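Local coordinates for heme oxygenase (Chlamydomonas reinhardtii, PDB 4RAJ), which probably catalyses the oxidative opening of heme to biliverdin, as heme oxygenases do, and is captured here without its heme, at residues A[66-71]-A[95-100]; A[75-80]-A[135-140]. All coordinates share one frame; numbering follows the deposited sequence.

In the fold
Both contacts use helix 50-76: contact 1 within it, contact 2 at its C-terminal end and just beyond, with centres about 16 Å apart. The four segments alternate between the contacts, so the two cross along the chain. Direct packing joins them through L140: its CD1 lies 3.7 Å from A70 C, and its CB 3.7 Å from L71 CD2. Helix 140-151 also carries H148, hydrogen-bonded to E68 of contact 1, and T146, Q147 and A150 of the pocket holding the polyether ligand. S35 of helix 29-47 lines that pocket too, which is consistent with the cleft between two helices where heme oxygenases hold heme. Contact 2 is the more peripheral, about 18 Å from the chain centre against 9 Å.

Contact 1: residues A[66-71]-A[95-100]; sequences ALEAAL and RAPGFK
A buried carboxylate meets the N-terminal end of a helix here: E68 of helix 50-76 reaches the backbone N-H groups of R95 and A96, where helix 96-107 begins. Of these two backbone donors, each oxygen takes one. R95 N gives a nearly straight bond to E68 OE2, 2.7 Å long with an N-H...O angle of 174°. A96 N bonds to E68 OE1 at 3.1 Å, more bent at 158°. Both donors arrive on the syn side of their oxygens and tilted out of the carboxylate plane, that of R95 more so, and this two-point grip fixes the rotation of the group. With CG anti to its own carbonyl carbon (chi1 -76°) and the chain extended beyond, E68 spans the gap between the backbones, whose nearest CA atoms, those of E68 and A96, are 7.5 Å apart. Beyond the two bonds there is little contact: the A96 methyl packs against E68 OE1, CB to OE1 3.3 Å, and R95 CB stands 3.9 Å from E68 OE2.

H148 NE2, from helix 140-151, also bonds to OE2, so that oxygen has two hydrogen-bond partners and three helices meet at one carboxylate. The amide groups at the helix start would probably help to stabilise a negative charge there. R95 contributes its backbone to this bond pair, while its side chain, bent at chi2 and chi3, turns off toward the carbonyl oxygens of D178 and A176 and makes a cation-pi contact with Y179. On the next turn F99 N bonds to R95 O at 2.9 Å, and the F99 ring meets F64 of helix 50-76. The result is a buried carboxylate that grips two consecutive N-H groups at the N-terminal end of helix 96-107 and bonds H148 of helix 140-151, joining three helices of the all-helical heme oxygenase fold.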
ATOM      1  N   ALA A  66       1.198   1.437  -9.297  1.00 18.02           N
ATOM      2  CA  ALA A  66       0.937   0.205 -10.040  1.00 17.87           C
ATOM      3  C   ALA A  66      -0.428  -0.387  -9.683  1.00 20.62           C
ATOM      4  O   ALA A  66      -1.212  -0.730 -10.568  1.00 20.25           O
ATOM      5  CB  ALA A  66       2.039  -0.822  -9.776  1.00 22.67           C
ATOM      6  N   LEU A  67      -0.683  -0.535  -8.384  1.00 16.93           N
ATOM      7  CA  LEU A  67      -1.948  -1.072  -7.890  1.00 19.57           C
ATOM      8  C   LEU A  67      -3.138  -0.219  -8.343  1.00 22.79           C
ATOM      9  O   LEU A  67      -4.170  -0.728  -8.816  1.00 18.81           O
ATOM     10  CB  LEU A  67      -1.905  -1.168  -6.360  1.00 17.85           C
ATOM     11  CG  LEU A  67      -3.114  -1.669  -5.575  1.00 22.35           C
ATOM     12  CD1 LEU A  67      -3.691  -2.938  -6.191  1.00 22.01           C
ATOM     13  CD2 LEU A  67      -2.688  -1.927  -4.143  1.00 21.83           C
ATOM     14  N   GLU A  68      -3.002   1.094  -8.217  1.00 21.18           N
ATOM     15  CA  GLU A  68      -4.124   1.961  -8.524  1.00 22.70           C
ATOM     16  C   GLU A  68      -4.353   2.075 -10.038  1.00 22.25           C
ATOM     17  O   GLU A  68      -5.489   2.223 -10.483  1.00 22.83           O
ATOM     18  CB  GLU A  68      -3.909   3.331  -7.853  1.00 21.34           C
ATOM     19  CG  GLU A  68      -4.198   3.223  -6.344  1.00 20.35           C
ATOM     20  CD  GLU A  68      -3.618   4.342  -5.490  1.00 22.71           C
ATOM     21  OE1 GLU A  68      -3.327   5.428  -6.031  1.00 16.80           O
ATOM     22  OE2 GLU A  68      -3.473   4.122  -4.266  1.00 19.67           O
ATOM     23  N   ALA A  69      -3.289   1.960 -10.831  1.00 22.35           N
ATOM     24  CA  ALA A  69      -3.441   1.950 -12.284  1.00 21.49           C
ATOM     25  C   ALA A  69      -4.164   0.675 -12.731  1.00 27.19           C
ATOM     26  O   ALA A  69      -5.010   0.701 -13.627  1.00 26.24           O
ATOM     27  CB  ALA A  69      -2.096   2.055 -12.965  1.00 25.18           C
ATOM     28  N   ALA A  70      -3.829  -0.441 -12.093  1.00 22.54           N
ATOM     29  CA  ALA A  70      -4.450  -1.719 -12.415  1.00 21.98           C
ATOM     30  C   ALA A  70      -5.936  -1.682 -12.056  1.00 25.57           C
ATOM     31  O   ALA A  70      -6.781  -2.138 -12.832  1.00 27.64           O
ATOM     32  CB  ALA A  70      -3.745  -2.863 -11.677  1.00 23.20           C
ATOM     33  N   LEU A  71      -6.247  -1.142 -10.883  1.00 20.77           N
ATOM     34  CA  LEU A  71      -7.635  -0.991 -10.460  1.00 18.25           C
ATOM     35  C   LEU A  71      -8.410  -0.071 -11.398  1.00 29.27           C
ATOM     36  O   LEU A  71      -9.570  -0.344 -11.742  1.00 27.15           O
ATOM     37  CB  LEU A  71      -7.722  -0.433  -9.040  1.00 19.46           C
ATOM     38  CG  LEU A  71      -7.282  -1.349  -7.894  1.00 24.33           C
ATOM     39  CD1 LEU A  71      -6.989  -0.519  -6.639  1.00 22.67           C
ATOM     40  CD2 LEU A  71      -8.342  -2.404  -7.614  1.00 22.86           C
ATOM     41  N   ARG A  95      -3.656   6.298  -2.621  1.00 17.75           N
ATOM     42  CA  ARG A  95      -2.471   6.831  -1.963  1.00 20.06           C
ATOM     43  C   ARG A  95      -1.414   7.407  -2.909  1.00 18.10           C
ATOM     44  O   ARG A  95      -0.557   8.158  -2.457  1.00 19.35           O
ATOM     45  CB  ARG A  95      -1.775   5.733  -1.122  1.00 17.32           C
ATOM     46  CG  ARG A  95      -2.573   5.171   0.050  1.00 17.33           C
ATOM     47  CD  ARG A  95      -2.768   6.255   1.137  1.00 16.13           C
ATOM     48  NE  ARG A  95      -3.985   7.034   0.907  1.00 18.97           N
ATOM     49  CZ  ARG A  95      -4.253   8.207   1.488  1.00 20.18           C
ATOM     50  NH1 ARG A  95      -3.383   8.743   2.334  1.00 20.80           N
ATOM     51  NH2 ARG A  95      -5.392   8.850   1.215  1.00 19.22           N
ATOM     52  N   ALA A  96      -1.412   7.027  -4.185  1.00 20.82           N
ATOM     53  CA  ALA A  96      -0.269   7.425  -5.045  1.00 19.54           C
ATOM     54  C   ALA A  96      -0.096   8.964  -5.131  1.00 22.35           C
ATOM     55  O   ALA A  96       1.035   9.463  -5.083  1.00 19.29           O
ATOM     56  CB  ALA A  96      -0.396   6.821  -6.447  1.00 18.64           C
ATOM     57  N   PRO A  97      -1.206   9.721  -5.232  1.00 18.25           N
ATOM     58  CA  PRO A  97      -0.965  11.169  -5.253  1.00 20.74           C
ATOM     59  C   PRO A  97      -0.371  11.710  -3.953  1.00 22.73           C
ATOM     60  O   PRO A  97       0.490  12.588  -4.018  1.00 17.92           O
ATOM     61  CB  PRO A  97      -2.360  11.753  -5.490  1.00 29.41           C
ATOM     62  CG  PRO A  97      -3.089  10.678  -6.219  1.00 30.10           C
ATOM     63  CD  PRO A  97      -2.612   9.408  -5.564  1.00 19.21           C
ATOM     64  N   GLY A  98      -0.811  11.192  -2.806  1.00 19.15           N
ATOM     65  CA  GLY A  98      -0.215  11.548  -1.524  1.00 22.18           C
ATOM     66  C   GLY A  98       1.275  11.200  -1.428  1.00 23.31           C
ATOM     67  O   GLY A  98       2.096  12.004  -0.954  1.00 18.04           O
ATOM     68  N   PHE A  99       1.639  10.005  -1.879  1.00 17.42           N
ATOM     69  CA  PHE A  99       3.060   9.633  -1.917  1.00 18.52           C
ATOM     70  C   PHE A  99       3.849  10.566  -2.824  1.00 17.45           C
ATOM     71  O   PHE A  99       4.943  10.998  -2.496  1.00 17.65           O
ATOM     72  CB  PHE A  99       3.248   8.191  -2.407  1.00 17.90           C
ATOM     73  CG  PHE A  99       3.131   7.154  -1.317  1.00 20.19           C
ATOM     74  CD1 PHE A  99       1.887   6.634  -0.984  1.00 25.98           C
ATOM     75  CD2 PHE A  99       4.264   6.692  -0.642  1.00 18.34           C
ATOM     76  CE1 PHE A  99       1.768   5.684   0.000  1.00 29.22           C
ATOM     77  CE2 PHE A  99       4.155   5.749   0.342  1.00 20.11           C
ATOM     78  CZ  PHE A  99       2.901   5.238   0.668  1.00 21.83           C
ATOM     79  N   LYS A 100       3.298  10.871  -3.985  1.00 16.43           N
ATOM     80  CA  LYS A 100       4.021  11.727  -4.915  1.00 17.41           C
ATOM     81  C   LYS A 100       4.221  13.115  -4.312  1.00 19.56           C
ATOM     82  O   LYS A 100       5.289  13.694  -4.442  1.00 18.68           O
ATOM     83  CB  LYS A 100       3.288  11.833  -6.254  1.00 17.74           C
ATOM     84  CG  LYS A 100       4.194  12.331  -7.378  1.00 23.31           C
ATOM     85  CD  LYS A 100       3.407  12.718  -8.625  1.00 21.37           C
ATOM     86  CE  LYS A 100       4.347  12.849  -9.815  1.00 24.90           C
ATOM     87  NZ  LYS A 100       3.657  13.459 -10.985  1.00 38.43           N
TER

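Contact 2: residues A[75-80]-A[135-140]; sequences LKKGDA and SSPALL
Van der Waals packing carries this contact, chiefly the carboxylate of D79 against the ring of P137. D79 OD1 lies 3.3 Å from P137 CG, its closest approach, and 3.6 Å from P137 CB, while D79 CG itself is 3.8 Å from P137 CB. The two side chains slant across each other. D79 swings its CG opposite the backbone N (chi1 -179°), which carries the acid over to the proline. K77 adds a looser touch, crossing the ring at about a right angle with NZ 4.1 Å from P137 CG. On the same proline, A74 and V82 pack as well.

The setting is a helix C-terminus followed at once by a new helix. G78 leaves helix 50-76 through a Schellman motif, positive phi at G78 and two bonds back into the last turn, one of them G78 N to L75 O at 3.0 Å; D79 is then the N-cap of helix 80-84.

Hydrogen bonds of the side chains run to residues flanking the two segments. D79 OD2 accepts from V82 N, with D81 N a weak second donor, and K77 NZ hydrogen-bonds to G133 O near the end of helix 120-135. Were D79 an alanine, V82 N would probably lose its capping acceptor, D81 N its weak one, and one flank of P137 its cover.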
ATOM      1  N   LEU A  75     -11.753  -0.863 -13.498  1.00 26.51           N
ATOM      2  CA  LEU A  75     -12.961  -0.041 -13.437  1.00 28.37           C
ATOM      3  C   LEU A  75     -13.367   0.453 -14.817  1.00 36.05           C
ATOM      4  O   LEU A  75     -14.551   0.481 -15.160  1.00 32.68           O
ATOM      5  CB  LEU A  75     -12.769   1.146 -12.506  1.00 28.94           C
ATOM      6  CG  LEU A  75     -12.720   0.845 -11.012  1.00 31.48           C
ATOM      7  CD1 LEU A  75     -12.307   2.104 -10.267  1.00 36.79           C
ATOM      8  CD2 LEU A  75     -14.069   0.332 -10.512  1.00 25.35           C
ATOM      9  N   LYS A  76     -12.382   0.837 -15.615  1.00 33.95           N
ATOM     10  CA  LYS A  76     -12.661   1.295 -16.973  1.00 39.57           C
ATOM     11  C   LYS A  76     -13.251   0.180 -17.846  1.00 46.88           C
ATOM     12  O   LYS A  76     -14.170   0.426 -18.629  1.00 45.49           O
ATOM     13  CB  LYS A  76     -11.394   1.852 -17.605  1.00 44.43           C
ATOM     14  CG  LYS A  76     -11.611   2.530 -18.950  1.00 56.90           C
ATOM     15  CD  LYS A  76     -10.340   3.216 -19.431  1.00 61.33           C
ATOM     16  CE  LYS A  76      -9.554   3.781 -18.255  1.00 68.68           C
ATOM     17  NZ  LYS A  76      -8.444   4.690 -18.671  1.00 73.37           N
ATOM     18  N   LYS A  77     -12.726  -1.036 -17.705  1.00 42.22           N
ATOM     19  CA  LYS A  77     -13.257  -2.206 -18.410  1.00 43.06           C
ATOM     20  C   LYS A  77     -14.610  -2.660 -17.871  1.00 41.42           C
ATOM     21  O   LYS A  77     -15.222  -3.578 -18.410  1.00 44.54           O
ATOM     22  CB  LYS A  77     -12.285  -3.389 -18.324  1.00 45.52           C
ATOM     23  CG  LYS A  77     -11.004  -3.243 -19.115  1.00 56.46           C
ATOM     24  CD  LYS A  77     -10.162  -4.520 -19.035  1.00 59.36           C
ATOM     25  CE  LYS A  77     -10.119  -5.093 -17.616  1.00 61.86           C
ATOM     26  NZ  LYS A  77      -8.992  -6.056 -17.408  1.00 52.17           N
ATOM     27  N   GLY A  78     -15.062  -2.034 -16.793  1.00 43.85           N
ATOM     28  CA  GLY A  78     -16.287  -2.439 -16.137  1.00 46.55           C
ATOM     29  C   GLY A  78     -16.219  -3.849 -15.581  1.00 49.12           C
ATOM     30  O   GLY A  78     -17.159  -4.625 -15.733  1.00 49.57           O
ATOM     31  N   ASP A  79     -15.105  -4.193 -14.941  1.00 39.40           N
ATOM     32  CA  ASP A  79     -14.997  -5.484 -14.280  1.00 36.32           C
ATOM     33  C   ASP A  79     -16.103  -5.628 -13.243  1.00 38.00           C
ATOM     34  O   ASP A  79     -16.293  -4.744 -12.411  1.00 39.19           O
ATOM     35  CB  ASP A  79     -13.626  -5.656 -13.616  1.00 29.90           C
ATOM     36  CG  ASP A  79     -13.483  -6.998 -12.934  1.00 41.92           C
ATOM     37  OD1 ASP A  79     -13.058  -7.961 -13.606  1.00 44.64           O
ATOM     38  OD2 ASP A  79     -13.801  -7.096 -11.728  1.00 38.79           O
ATOM     39  N   ALA A  80     -16.829  -6.739 -13.301  1.00 36.31           N
ATOM     40  CA  ALA A  80     -17.982  -6.949 -12.431  1.00 37.82           C
ATOM     41  C   ALA A  80     -17.633  -6.780 -10.960  1.00 41.15           C
ATOM     42  O   ALA A  80     -18.374  -6.145 -10.217  1.00 43.47           O
ATOM     43  CB  ALA A  80     -18.581  -8.330 -12.669  1.00 41.29           C
ATOM     44  N   SER A 135      -5.640 -10.196 -16.249  1.00 34.51           N
ATOM     45  CA  SER A 135      -6.240 -11.530 -16.275  1.00 41.60           C
ATOM     46  C   SER A 135      -7.226 -11.857 -15.138  1.00 40.99           C
ATOM     47  O   SER A 135      -8.149 -12.638 -15.339  1.00 38.20           O
ATOM     48  CB  SER A 135      -5.129 -12.586 -16.304  1.00 47.03           C
ATOM     49  OG  SER A 135      -4.280 -12.499 -15.171  1.00 63.56           O
ATOM     50  N   SER A 136      -7.048 -11.289 -13.947  1.00 39.83           N
ATOM     51  CA  SER A 136      -8.005 -11.553 -12.863  1.00 33.92           C
ATOM     52  C   SER A 136      -8.130 -10.371 -11.912  1.00 29.61           C
ATOM     53  O   SER A 136      -7.588 -10.398 -10.805  1.00 29.39           O
ATOM     54  CB  SER A 136      -7.606 -12.798 -12.078  1.00 41.13           C
ATOM     55  OG  SER A 136      -6.214 -12.814 -11.842  1.00 51.55           O
ATOM     56  N   PRO A 137      -8.857  -9.334 -12.339  1.00 30.91           N
ATOM     57  CA  PRO A 137      -8.885  -8.079 -11.583  1.00 32.73           C
ATOM     58  C   PRO A 137      -9.457  -8.212 -10.176  1.00 30.04           C
ATOM     59  O   PRO A 137      -9.069  -7.426  -9.330  1.00 26.85           O
ATOM     60  CB  PRO A 137      -9.766  -7.168 -12.444  1.00 33.08           C
ATOM     61  CG  PRO A 137      -9.722  -7.773 -13.812  1.00 39.07           C
ATOM     62  CD  PRO A 137      -9.632  -9.245 -13.589  1.00 32.94           C
ATOM     63  N   ALA A 138     -10.341  -9.168  -9.912  1.00 23.79           N
ATOM     64  CA  ALA A 138     -10.863  -9.316  -8.554  1.00 27.53           C
ATOM     65  C   ALA A 138      -9.752  -9.525  -7.502  1.00 23.00           C
ATOM     66  O   ALA A 138      -9.901  -9.098  -6.349  1.00 23.09           O
ATOM     67  CB  ALA A 138     -11.870 -10.471  -8.495  1.00 25.80           C
ATOM     68  N   LEU A 139      -8.649 -10.170  -7.898  1.00 23.06           N
ATOM     69  CA  LEU A 139      -7.557 -10.484  -6.973  1.00 21.46           C
ATOM     70  C   LEU A 139      -6.820  -9.218  -6.511  1.00 21.13           C
ATOM     71  O   LEU A 139      -6.130  -9.232  -5.489  1.00 23.91           O
ATOM     72  CB  LEU A 139      -6.557 -11.472  -7.611  1.00 20.64           C
ATOM     73  CG  LEU A 139      -7.136 -12.859  -7.938  1.00 28.15           C
ATOM     74  CD1 LEU A 139      -6.060 -13.886  -8.383  1.00 25.06           C
ATOM     75  CD2 LEU A 139      -7.931 -13.394  -6.750  1.00 27.81           C
ATOM     76  N   LEU A 140      -6.971  -8.137  -7.270  1.00 23.16           N
ATOM     77  CA  LEU A 140      -6.451  -6.827  -6.866  1.00 19.70           C
ATOM     78  C   LEU A 140      -7.051  -6.377  -5.532  1.00 21.97           C
ATOM     79  O   LEU A 140      -6.419  -5.631  -4.766  1.00 19.02           O
ATOM     80  CB  LEU A 140      -6.753  -5.779  -7.946  1.00 20.19           C
ATOM     81  CG  LEU A 140      -6.000  -5.888  -9.274  1.00 22.89           C
ATOM     82  CD1 LEU A 140      -6.546  -4.862 -10.305  1.00 19.49           C
ATOM     83  CD2 LEU A 140      -4.503  -5.717  -9.036  1.00 25.30           C
TER